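Local structure of water stress and hypersensitive response domain-containing protein (Archaeoglobus fulgidus DSM 4304, 3BUT) at residues Glu44-Lys49 and Ile88-Lys93; Phe71-Asn76 and Ile96-Lys101; Thr103-Ile106 and Asp110-Val113. The protein is of unknown function but, as a beta-barrel member of the late embryogenesis abundant (LEA_2) family from a hyperthermophilic archaeon, may bind lipids. The protein carries 4 engineered substitutions. One frame throughout, in Å; residues are numbered along the deposited sequence. Where two conformers were deposited one is given.

Interaction 1. Residues Glu44-Lys49 and Ile88-Lys93; sequences EMNGVK and IANGEK
Asn46 reaches from the tip of a beta hairpin to the chain that leaves helix 83-89, and its carboxamide meets Lys93 and Asn90 there. It sits at the second position of a type I' turn from Met45 to Val48, closed by paired backbone bonds between those two residues. From CB, which already heads for the other segment, CG lies beside the backbone N and anti to the carbonyl carbon (chi1 -59°). Asn46 CG comes within 4.0 Å of Lys93 O and 4.1 Å of Asn90 ND2. At the tip the two branches part. OD1 takes a hydrogen bond from Lys95 N, while Asn46 ND2 gives a hydrogen bond to Thr86 OG1 and a weak one, 3.5 Å long, to Lys93 O. The Asn90 amide comes from the opposite direction, its plane turned 58° from that of Asn46, and its ND2 is bonded to Thr86 O. An alanine at Asn46 would remove the carboxamide and would probably leave Lys95 N and Thr86 OG1 without this partner, loosening the hairpin tip from the helix exit. With Asn46 ND2 and Asn90 ND2 4.0 Å apart and one weak bond across, the join implies a polar surface clasp whose stronger ties run to Lys95 and Thr86.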
ATOM      1  N   GLU A  44      -3.346   7.967  11.883  1.00 23.75           N
ATOM      2  CA  GLU A  44      -4.043   8.686  10.826  1.00 18.10           C
ATOM      3  C   GLU A  44      -3.128   8.838   9.631  1.00 19.62           C
ATOM      4  O   GLU A  44      -1.939   9.111   9.779  1.00 21.42           O
ATOM      5  CB  GLU A  44      -4.539  10.058  11.302  1.00 15.68           C
ATOM      6  CG  GLU A  44      -5.679   9.996  12.300  1.00 28.42           C
ATOM      7  CD  GLU A  44      -6.427  11.311  12.447  1.00 54.28           C
ATOM      8  OE1 GLU A  44      -6.460  12.105  11.481  1.00 64.02           O
ATOM      9  OE2 GLU A  44      -6.999  11.541  13.532  1.00 60.54           O
HETATM   10  N   MSE A  45      -3.690   8.625   8.446  1.00 19.80           N
HETATM   11  CA  MSE A  45      -2.969   8.753   7.187  1.00 20.19           C
HETATM   12  C   MSE A  45      -3.833   9.604   6.251  1.00 18.87           C
HETATM   13  O   MSE A  45      -4.921   9.181   5.857  1.00 26.78           O
HETATM   14  CB  MSE A  45      -2.694   7.368   6.590  1.00 16.34           C
HETATM   15  CG  MSE A  45      -1.847   6.451   7.476  1.00 21.38           C
HETATM   16 SE   MSE A  45      -1.651   4.639   6.800  1.00 44.25          SE
HETATM   17  CE  MSE A  45      -0.224   4.930   5.505  1.00 26.46           C
ATOM     18  N   ASN A  46      -3.350  10.806   5.932  1.00 21.19           N
ATOM     19  CA  ASN A  46      -4.119  11.857   5.224  1.00 21.98           C
ATOM     20  C   ASN A  46      -5.523  12.152   5.771  1.00 18.89           C
ATOM     21  O   ASN A  46      -6.450  12.413   5.003  1.00 33.68           O
ATOM     22  CB  ASN A  46      -4.218  11.566   3.725  1.00 17.04           C
ATOM     23  CG  ASN A  46      -2.874  11.464   3.051  1.00 21.87           C
ATOM     24  OD1 ASN A  46      -1.918  12.153   3.418  1.00 18.92           O
ATOM     25  ND2 ASN A  46      -2.797  10.614   2.033  1.00 21.26           N
ATOM     26  N   GLY A  47      -5.678  12.111   7.089  1.00 21.68           N
ATOM     27  CA  GLY A  47      -6.984  12.326   7.702  1.00 26.09           C
ATOM     28  C   GLY A  47      -7.933  11.137   7.650  1.00 28.75           C
ATOM     29  O   GLY A  47      -9.089  11.255   8.041  1.00 35.64           O
ATOM     30  N   VAL A  48      -7.462   9.996   7.153  1.00 21.75           N
ATOM     31  CA  VAL A  48      -8.186   8.739   7.319  1.00 23.94           C
ATOM     32  C   VAL A  48      -7.654   8.067   8.585  1.00 20.97           C
ATOM     33  O   VAL A  48      -6.452   7.841   8.709  1.00 24.04           O
ATOM     34  CB  VAL A  48      -8.003   7.789   6.107  1.00 27.62           C
ATOM     35  CG1 VAL A  48      -8.787   6.496   6.305  1.00 31.57           C
ATOM     36  CG2 VAL A  48      -8.428   8.470   4.815  1.00 24.11           C
ATOM     37  N   LYS A  49      -8.542   7.766   9.526  1.00 16.41           N
ATOM     38  CA  LYS A  49      -8.148   7.094  10.762  1.00 20.20           C
ATOM     39  C   LYS A  49      -8.090   5.583  10.553  1.00 21.00           C
ATOM     40  O   LYS A  49      -9.095   4.886  10.694  1.00 29.09           O
ATOM     41  CB  LYS A  49      -9.097   7.460  11.905  1.00 20.65           C
ATOM     42  CG  LYS A  49      -8.573   7.099  13.286  1.00 20.52           C
ATOM     43  CD  LYS A  49      -9.215   7.942  14.385  1.00 26.75           C
ATOM     44  CE  LYS A  49     -10.661   7.541  14.655  1.00 31.42           C
ATOM     45  NZ  LYS A  49     -11.230   8.321  15.793  1.00 51.73           N
ATOM     46  N   ILE A  88      -2.856   8.535  -3.614  1.00 29.49           N
ATOM     47  CA  ILE A  88      -2.690   8.907  -5.018  1.00 24.74           C
ATOM     48  C   ILE A  88      -3.313  10.265  -5.342  1.00 28.68           C
ATOM     49  O   ILE A  88      -2.748  11.015  -6.133  1.00 30.48           O
ATOM     50  CB  ILE A  88      -3.186   7.824  -5.994  1.00 34.95           C
ATOM     51  CG1 ILE A  88      -4.627   7.437  -5.693  1.00 26.76           C
ATOM     52  CG2 ILE A  88      -2.270   6.593  -5.949  1.00 22.39           C
ATOM     53  CD1 ILE A  88      -5.331   6.973  -6.886  1.00 29.82           C
ATOM     54  N   ALA A  89      -4.436  10.597  -4.696  1.00 20.94           N
ATOM     55  CA  ALA A  89      -5.075  11.917  -4.844  1.00 27.86           C
ATOM     56  C   ALA A  89      -4.152  13.080  -4.473  1.00 24.15           C
ATOM     57  O   ALA A  89      -4.270  14.173  -5.022  1.00 25.62           O
ATOM     58  CB  ALA A  89      -6.351  11.991  -4.035  1.00 19.35           C
ATOM     59  N   ASN A  90      -3.228  12.836  -3.551  1.00 18.03           N
ATOM     60  CA  ASN A  90      -2.256  13.851  -3.179  1.00 23.11           C
ATOM     61  C   ASN A  90      -0.922  13.754  -3.917  1.00 24.84           C
ATOM     62  O   ASN A  90       0.099  14.237  -3.427  1.00 23.75           O
ATOM     63  CB  ASN A  90      -2.067  13.864  -1.662  1.00 22.77           C
ATOM     64  CG  ASN A  90      -3.237  14.492  -0.952  1.00 22.42           C
ATOM     65  OD1 ASN A  90      -3.472  15.696  -1.064  1.00 23.96           O
ATOM     66  ND2 ASN A  90      -3.994  13.679  -0.229  1.00 15.88           N
ATOM     67  N   GLY A  91      -0.948  13.151  -5.106  1.00 25.62           N
ATOM     68  CA  GLY A  91       0.250  12.986  -5.937  1.00 20.33           C
ATOM     69  C   GLY A  91       1.191  11.939  -5.379  1.00 17.35           C
ATOM     70  O   GLY A  91       2.415  12.103  -5.424  1.00 19.80           O
ATOM     71  N   GLU A  92       0.597  10.863  -4.861  1.00 20.57           N
ATOM     72  CA  GLU A  92       1.296   9.791  -4.140  1.00 12.92           C
ATOM     73  C   GLU A  92       2.114  10.294  -2.948  1.00 11.38           C
ATOM     74  O   GLU A  92       3.275   9.933  -2.783  1.00 21.13           O
ATOM     75  CB  GLU A  92       2.130   8.928  -5.088  1.00 23.49           C
ATOM     76  CG  GLU A  92       1.318   8.106  -6.070  1.00 10.30           C
ATOM     77  CD  GLU A  92       2.189   7.412  -7.083  1.00 19.16           C
ATOM     78  OE1 GLU A  92       2.891   6.450  -6.703  1.00 16.20           O
ATOM     79  OE2 GLU A  92       2.167   7.829  -8.258  1.00 19.49           O
ATOM     80  N   LYS A  93       1.492  11.126  -2.120  1.00 17.83           N
ATOM     81  CA  LYS A  93       2.115  11.644  -0.897  1.00 23.65           C
ATOM     82  C   LYS A  93       1.186  11.378   0.274  1.00 22.02           C
ATOM     83  O   LYS A  93      -0.014  11.644   0.190  1.00 23.19           O
ATOM     84  CB  LYS A  93       2.373  13.156  -0.983  1.00 24.99           C
ATOM     85  CG  LYS A  93       3.157  13.637  -2.203  1.00 40.39           C
ATOM     86  CD  LYS A  93       3.092  15.159  -2.318  1.00 44.18           C
ATOM     87  CE  LYS A  93       3.156  15.617  -3.768  1.00 58.71           C
ATOM     88  NZ  LYS A  93       2.542  16.967  -3.949  1.00 58.10           N
TER

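Interaction 2. Residues Phe71-Asn76 and Ile96-Lys101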
ATOM      1  N   PHE A  71       4.420  -1.667  22.728  1.00 22.57           N
ATOM      2  CA  PHE A  71       3.155  -1.144  22.235  1.00 23.03           C
ATOM      3  C   PHE A  71       2.833  -1.793  20.885  1.00 26.09           C
ATOM      4  O   PHE A  71       3.570  -1.641  19.910  1.00 26.28           O
ATOM      5  CB  PHE A  71       3.210   0.387  22.123  1.00 25.50           C
ATOM      6  CG  PHE A  71       3.565   1.082  23.417  1.00 22.50           C
ATOM      7  CD1 PHE A  71       2.592   1.334  24.377  1.00 19.79           C
ATOM      8  CD2 PHE A  71       4.870   1.484  23.671  1.00 25.98           C
ATOM      9  CE1 PHE A  71       2.911   1.966  25.578  1.00 18.66           C
ATOM     10  CE2 PHE A  71       5.200   2.113  24.862  1.00 22.17           C
ATOM     11  CZ  PHE A  71       4.216   2.362  25.818  1.00 29.43           C
ATOM     12  N   SER A  72       1.742  -2.549  20.852  1.00 19.83           N
ATOM     13  CA  SER A  72       1.302  -3.223  19.647  1.00 12.02           C
ATOM     14  C   SER A  72       0.256  -2.368  18.955  1.00 19.97           C
ATOM     15  O   SER A  72      -0.844  -2.182  19.470  1.00 32.00           O
ATOM     16  CB  SER A  72       0.726  -4.595  19.997  1.00 22.01           C
ATOM     17  OG  SER A  72       0.246  -5.256  18.842  1.00 41.42           O
ATOM     18  N   LEU A  73       0.608  -1.842  17.788  1.00 20.50           N
ATOM     19  CA  LEU A  73      -0.284  -0.974  17.038  1.00 19.33           C
ATOM     20  C   LEU A  73      -0.816  -1.736  15.844  1.00 22.60           C
ATOM     21  O   LEU A  73      -0.068  -2.030  14.913  1.00 27.57           O
ATOM     22  CB  LEU A  73       0.456   0.283  16.577  1.00 22.38           C
ATOM     23  CG  LEU A  73       1.481   0.920  17.524  1.00 33.48           C
ATOM     24  CD1 LEU A  73       2.282   1.983  16.797  1.00 41.04           C
ATOM     25  CD2 LEU A  73       0.823   1.505  18.761  1.00 38.64           C
ATOM     26  N   ARG A  74      -2.107  -2.057  15.872  1.00 20.71           N
ATOM     27  CA  ARG A  74      -2.720  -2.865  14.824  1.00 25.24           C
ATOM     28  C   ARG A  74      -3.567  -2.040  13.864  1.00 25.29           C
ATOM     29  O   ARG A  74      -4.353  -1.196  14.282  1.00 23.57           O
ATOM     30  CB  ARG A  74      -3.551  -4.002  15.421  1.00 25.37           C
ATOM     31  CG  ARG A  74      -2.728  -5.050  16.167  1.00 38.14           C
ATOM     32  CD  ARG A  74      -3.624  -6.000  16.953  1.00 48.34           C
ATOM     33  NE  ARG A  74      -2.899  -6.658  18.039  1.00 45.50           N
ATOM     34  CZ  ARG A  74      -2.731  -6.145  19.257  1.00 58.97           C
ATOM     35  NH1 ARG A  74      -2.050  -6.826  20.170  1.00 46.00           N
ATOM     36  NH2 ARG A  74      -3.230  -4.952  19.567  1.00 51.99           N
ATOM     37  N   LEU A  75      -3.399  -2.308  12.573  1.00 28.86           N
ATOM     38  CA  LEU A  75      -4.152  -1.633  11.527  1.00 28.75           C
ATOM     39  C   LEU A  75      -5.112  -2.598  10.849  1.00 26.57           C
ATOM     40  O   LEU A  75      -4.689  -3.581  10.238  1.00 35.26           O
ATOM     41  CB  LEU A  75      -3.217  -1.030  10.474  1.00 29.10           C
ATOM     42  CG  LEU A  75      -2.193   0.030  10.866  1.00 19.47           C
ATOM     43  CD1 LEU A  75      -0.862  -0.607  11.173  1.00 34.39           C
ATOM     44  CD2 LEU A  75      -2.038   0.990   9.715  1.00 37.19           C
ATOM     45  N   ASN A  76      -6.403  -2.308  10.975  1.00 35.78           N
ATOM     46  CA  ASN A  76      -7.440  -2.975  10.199  1.00 42.45           C
ATOM     47  C   ASN A  76      -7.319  -2.510   8.746  1.00 44.13           C
ATOM     48  O   ASN A  76      -7.356  -1.304   8.470  1.00 45.65           O
ATOM     49  CB  ASN A  76      -8.821  -2.646  10.787  1.00 51.44           C
ATOM     50  CG  ASN A  76      -9.976  -3.183   9.945  1.00 60.52           C
ATOM     51  OD1 ASN A  76     -10.874  -2.431   9.567  1.00 55.81           O
ATOM     52  ND2 ASN A  76      -9.961  -4.484   9.659  1.00 61.36           N
ATOM     53  N   ILE A  96       1.507  10.871   7.777  1.00 25.51           N
ATOM     54  CA  ILE A  96       1.140   9.912   8.819  1.00 25.62           C
ATOM     55  C   ILE A  96       1.280  10.513  10.209  1.00 21.25           C
ATOM     56  O   ILE A  96       2.321  11.075  10.544  1.00 21.59           O
ATOM     57  CB  ILE A  96       2.003   8.626   8.743  1.00 24.35           C
ATOM     58  CG1 ILE A  96       1.925   8.003   7.350  1.00 22.25           C
ATOM     59  CG2 ILE A  96       1.575   7.619   9.806  1.00 30.85           C
ATOM     60  CD1 ILE A  96       2.810   6.772   7.162  1.00 34.89           C
ATOM     61  N   ARG A  97       0.220  10.401  11.007  1.00 18.89           N
ATOM     62  CA  ARG A  97       0.251  10.813  12.405  0.50 22.51           C
ATOM     63  C   ARG A  97      -0.043   9.617  13.302  1.00 19.80           C
ATOM     64  O   ARG A  97      -1.098   8.998  13.188  1.00 26.13           O
ATOM     65  CB  ARG A  97      -0.751  11.947  12.654  0.50 17.58           C
ATOM     66  CG  ARG A  97      -0.240  13.317  12.226  0.50 33.08           C
ATOM     67  CD  ARG A  97      -1.269  14.119  11.437  0.50 38.19           C
ATOM     68  NE  ARG A  97      -1.458  13.573  10.094  0.50 34.89           N
ATOM     69  CZ  ARG A  97      -2.618  13.143   9.605  0.50 14.58           C
ATOM     70  NH1 ARG A  97      -3.726  13.210  10.333  0.50 29.21           N
ATOM     71  NH2 ARG A  97      -2.671  12.659   8.378  0.50 16.32           N
ATOM     72  N   VAL A  98       0.905   9.288  14.175  1.00 25.54           N
ATOM     73  CA  VAL A  98       0.749   8.193  15.138  1.00 20.74           C
ATOM     74  C   VAL A  98       0.708   8.773  16.551  1.00 27.27           C
ATOM     75  O   VAL A  98       1.557   9.587  16.926  1.00 23.98           O
ATOM     76  CB  VAL A  98       1.879   7.139  15.009  1.00 22.33           C
ATOM     77  CG1 VAL A  98       1.717   6.031  16.043  1.00 27.61           C
ATOM     78  CG2 VAL A  98       1.891   6.545  13.617  1.00 19.46           C
ATOM     79  N   ALA A  99      -0.304   8.381  17.319  1.00 23.65           N
ATOM     80  CA  ALA A  99      -0.436   8.822  18.698  1.00 19.26           C
ATOM     81  C   ALA A  99      -0.578   7.632  19.632  1.00 24.09           C
ATOM     82  O   ALA A  99      -1.428   6.779  19.418  1.00 26.41           O
ATOM     83  CB  ALA A  99      -1.613   9.741  18.838  1.00 18.15           C
ATOM     84  N   ILE A 100       0.271   7.574  20.654  1.00 21.67           N
ATOM     85  CA  ILE A 100       0.144   6.577  21.715  1.00 18.03           C
ATOM     86  C   ILE A 100      -0.128   7.302  23.031  1.00 20.77           C
ATOM     87  O   ILE A 100       0.623   8.192  23.425  1.00 19.52           O
ATOM     88  CB  ILE A 100       1.387   5.656  21.809  1.00 21.20           C
ATOM     89  CG1 ILE A 100       1.533   4.825  20.533  1.00 26.86           C
ATOM     90  CG2 ILE A 100       1.293   4.717  23.012  1.00 24.52           C
ATOM     91  CD1 ILE A 100       2.965   4.347  20.250  1.00 25.44           C
ATOM     92  N   LYS A 101      -1.221   6.923  23.685  1.00 20.53           N
ATOM     93  CA  LYS A 101      -1.681   7.559  24.915  1.00 21.25           C
ATOM     94  C   LYS A 101      -1.684   6.533  26.060  1.00 15.50           C
ATOM     95  O   LYS A 101      -2.697   5.877  26.292  1.00 20.38           O
ATOM     96  CB  LYS A 101      -3.085   8.128  24.676  1.00 13.77           C
ATOM     97  CG  LYS A 101      -3.654   9.017  25.776  1.00 38.89           C
ATOM     98  CD  LYS A 101      -4.953   9.682  25.305  1.00 32.64           C
ATOM     99  CE  LYS A 101      -5.809  10.169  26.464  1.00 47.25           C
ATOM    100  NZ  LYS A 101      -6.653   9.084  27.042  1.00 43.35           N
TER
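Ile100 meets both Phe71 and Leu73, using a different branch for each. The aromatic part of the contact is a CH-pi interaction: Ile100 CG2 stands over one face of the Phe71 ring, 4.3 Å from its centroid and 27° off the ring normal. Ile100 CG2 is displaced toward one side of the ring, nearest to Phe71 CD1 at 3.9 Å and almost as close to CE1. Ile100 presents this methyl because CG2 lies anti to the backbone N, while CG1 (chi1 -64°) is turned beside that N and heads for Leu73. The same ring also makes an edge-to-face contact with Tyr39 of strand 34-45.

These are residues of two different sheets facing one another. Strand 66-76 is an outer strand of the three-stranded antiparallel sheet, and strand 93-105 belongs to the four-stranded one; the segments approach to 9.9 Å between axes with their directions 135° apart, too far for backbone pairing. The contact is thus made by side chains pointing into the interior of the beta barrel, between the two sheets.

The remaining contacts are aliphatic. Leu73 divides its two methyls between neighbours on the facing strand: CD2 packs 3.8 Å from Ile100 CG1, with Ile100 CD1 hardly farther away, and CD1 lies 4.2 Å from Val98 CG1. The Leu73 and Ile100 side chains meet at about a right angle, whereas Leu73 and Val98 cross more obliquely. Val98 offers CG1 because that branch is anti to its backbone N, and Tyr41 of strand 34-45 touches Leu73 as well.

Interaction 3. Residues Thr103-Ile106 and Asp110-Val113; sequences TIEI and DVEV. Engineered in segment 103-106: Ile106 (natural residue Val).
Ile104 and Glu112 face each other as a hydrogen-bonded antiparallel pair, and each satisfies both the N-H and the C=O of the other. Ile104 N donates to Glu112 O over 3.0 Å, a bond directed nearly along the C=O axis (163° at the oxygen). The return bond, from Glu112 N to Ile104 O, is 2.9 Å long and lies in the carbonyl plane. Ile104 O has a further neighbour in Val111 CA, a CA-H...O contact of 3.3 Å, so one carbonyl engages two successive residues.

The strand's other edge is also occupied: Thr103 and Glu105 form backbone bonds with strand 34-45, where Ser37, Gly38 and Val35 are their partners. Among the polar side chains, Thr103 OG1 is hydrogen-bonded to Tyr54 OH, and Glu105 OE2 is weakly bonded to Ser37 OG.

Apolar contacts flank the pairing. Val111 CG1, placed anti to its carbonyl carbon (chi1 -74°), touches Glu105 CG at 3.8 Å and Thr103 CG2 at 4.0 Å; Val111 and Glu105 lie side by side, pointing the same way. The engineered Ile106 brings its CD1 to 3.8 Å from Glu112 OE2, a van der Waals contact between a methyl and a carboxylate oxygen. Val113 CG1 rests 3.9 Å from Thr103 CA. Paired strand ends a few residues from a connecting loop are typical of a beta hairpin, here formed by strands 93-105 and 111-123 at the edge of the four-stranded sheet.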
ATOM      1  N   THR A 103      -1.857   4.902  29.779  1.00 21.75           N
ATOM      2  CA  THR A 103      -2.535   5.132  31.038  1.00 18.87           C
ATOM      3  C   THR A 103      -1.554   4.792  32.141  1.00 17.26           C
ATOM      4  O   THR A 103      -1.275   3.623  32.394  1.00 21.32           O
ATOM      5  CB  THR A 103      -3.777   4.241  31.180  1.00 19.09           C
ATOM      6  OG1 THR A 103      -4.604   4.383  30.021  1.00 30.68           O
ATOM      7  CG2 THR A 103      -4.573   4.635  32.404  1.00 32.44           C
ATOM      8  N   ILE A 104      -1.028   5.830  32.781  1.00 20.60           N
ATOM      9  CA  ILE A 104      -0.020   5.700  33.820  1.00 19.57           C
ATOM     10  C   ILE A 104      -0.699   5.861  35.160  1.00 17.00           C
ATOM     11  O   ILE A 104      -1.339   6.880  35.412  1.00 20.47           O
ATOM     12  CB  ILE A 104       1.078   6.779  33.665  1.00 23.26           C
ATOM     13  CG1 ILE A 104       1.752   6.668  32.295  1.00 22.67           C
ATOM     14  CG2 ILE A 104       2.099   6.678  34.793  1.00 29.75           C
ATOM     15  CD1 ILE A 104       2.615   7.855  31.938  1.00 40.52           C
ATOM     16  N   GLU A 105      -0.566   4.855  36.018  1.00 13.07           N
ATOM     17  CA  GLU A 105      -1.226   4.873  37.314  1.00 26.72           C
ATOM     18  C   GLU A 105      -0.209   5.075  38.420  1.00 38.00           C
ATOM     19  O   GLU A 105       0.677   4.242  38.620  1.00 50.94           O
ATOM     20  CB  GLU A 105      -2.008   3.575  37.561  1.00 22.98           C
ATOM     21  CG  GLU A 105      -3.077   3.250  36.516  1.00 41.20           C
ATOM     22  CD  GLU A 105      -3.841   1.958  36.806  1.00 40.28           C
ATOM     23  OE1 GLU A 105      -3.349   1.116  37.589  1.00 45.46           O
ATOM     24  OE2 GLU A 105      -4.940   1.780  36.236  1.00 44.61           O
ATOM     25  N   ILE A 106      -0.313   6.208  39.110  1.00 53.25           N
ATOM     26  CA  ILE A 106       0.339   6.383  40.407  1.00 60.18           C
ATOM     27  C   ILE A 106      -0.740   6.862  41.389  1.00 64.83           C
ATOM     28  O   ILE A 106      -1.044   8.059  41.475  1.00 67.66           O
ATOM     29  CB  ILE A 106       1.581   7.332  40.365  1.00 64.42           C
ATOM     30  CG1 ILE A 106       2.567   6.914  39.259  1.00 53.33           C
ATOM     31  CG2 ILE A 106       2.296   7.323  41.723  1.00 49.97           C
ATOM     32  CD1 ILE A 106       3.587   7.973  38.865  1.00 53.18           C
ATOM     33  N   ASP A 110      -6.269   7.424  40.526  1.00 42.93           N
ATOM     34  CA  ASP A 110      -5.660   8.647  39.990  1.00 46.28           C
ATOM     35  C   ASP A 110      -4.612   8.327  38.913  1.00 41.26           C
ATOM     36  O   ASP A 110      -3.747   7.468  39.113  1.00 38.81           O
ATOM     37  CB  ASP A 110      -5.034   9.479  41.120  1.00 50.55           C
ATOM     38  CG  ASP A 110      -5.953   9.625  42.327  1.00 67.47           C
ATOM     39  OD1 ASP A 110      -6.577  10.698  42.476  1.00 64.52           O
ATOM     40  OD2 ASP A 110      -6.054   8.665  43.124  1.00 83.72           O
ATOM     41  N   VAL A 111      -4.690   9.026  37.780  1.00 32.66           N
ATOM     42  CA  VAL A 111      -3.829   8.740  36.622  1.00 30.67           C
ATOM     43  C   VAL A 111      -3.117   9.932  35.974  1.00 33.04           C
ATOM     44  O   VAL A 111      -3.317  11.083  36.353  1.00 36.63           O
ATOM     45  CB  VAL A 111      -4.597   8.008  35.488  1.00 34.78           C
ATOM     46  CG1 VAL A 111      -4.847   6.557  35.856  1.00 34.56           C
ATOM     47  CG2 VAL A 111      -5.890   8.750  35.121  1.00 27.50           C
ATOM     48  N   GLU A 112      -2.269   9.613  35.000  1.00 31.60           N
ATOM     49  CA  GLU A 112      -1.645  10.578  34.104  1.00 34.06           C
ATOM     50  C   GLU A 112      -1.783  10.000  32.705  1.00 28.15           C
ATOM     51  O   GLU A 112      -1.461   8.825  32.490  1.00 26.97           O
ATOM     52  CB  GLU A 112      -0.156  10.749  34.431  1.00 34.64           C
ATOM     53  CG  GLU A 112       0.144  11.229  35.844  1.00 47.01           C
ATOM     54  CD  GLU A 112       1.600  11.593  36.042  1.00 51.10           C
ATOM     55  OE1 GLU A 112       1.992  12.724  35.679  1.00 74.16           O
ATOM     56  OE2 GLU A 112       2.351  10.751  36.573  1.00 59.13           O
ATOM     57  N   VAL A 113      -2.258  10.798  31.751  1.00 25.59           N
ATOM     58  CA  VAL A 113      -2.439  10.293  30.381  1.00 27.00           C
ATOM     59  C   VAL A 113      -1.783  11.147  29.282  1.00 23.83           C
ATOM     60  O   VAL A 113      -2.481  11.808  28.510  1.00 29.27           O
ATOM     61  CB  VAL A 113      -3.936  10.018  30.050  1.00 26.41           C
ATOM     62  CG1 VAL A 113      -4.307   8.588  30.413  1.00 30.52           C
ATOM     63  CG2 VAL A 113      -4.857  11.024  30.754  1.00 32.11           C
TER

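In the fold
Strand 93-105 relates the three contacts: interactions 2 and 3 use successive parts of it, and interaction 1 includes its first residue, Lys93. The centre of interaction 2 lies about 3 Å from the centre of the chain; this contact is partly buried and joins the two sheets by apolar side chains. Interactions 1 and 3 are surface contacts on opposite sides of that centre, their own centres about 34 Å apart. They differ in chemistry: amide groups and one weak bond join a turn to a helix exit in interaction 1, whereas backbone bonds pair adjacent strands in interaction 3. A salt bridge between Glu44 and Arg97 ties interaction 1 to interaction 2, and Lys101 packs on Val113 between interactions 2 and 3.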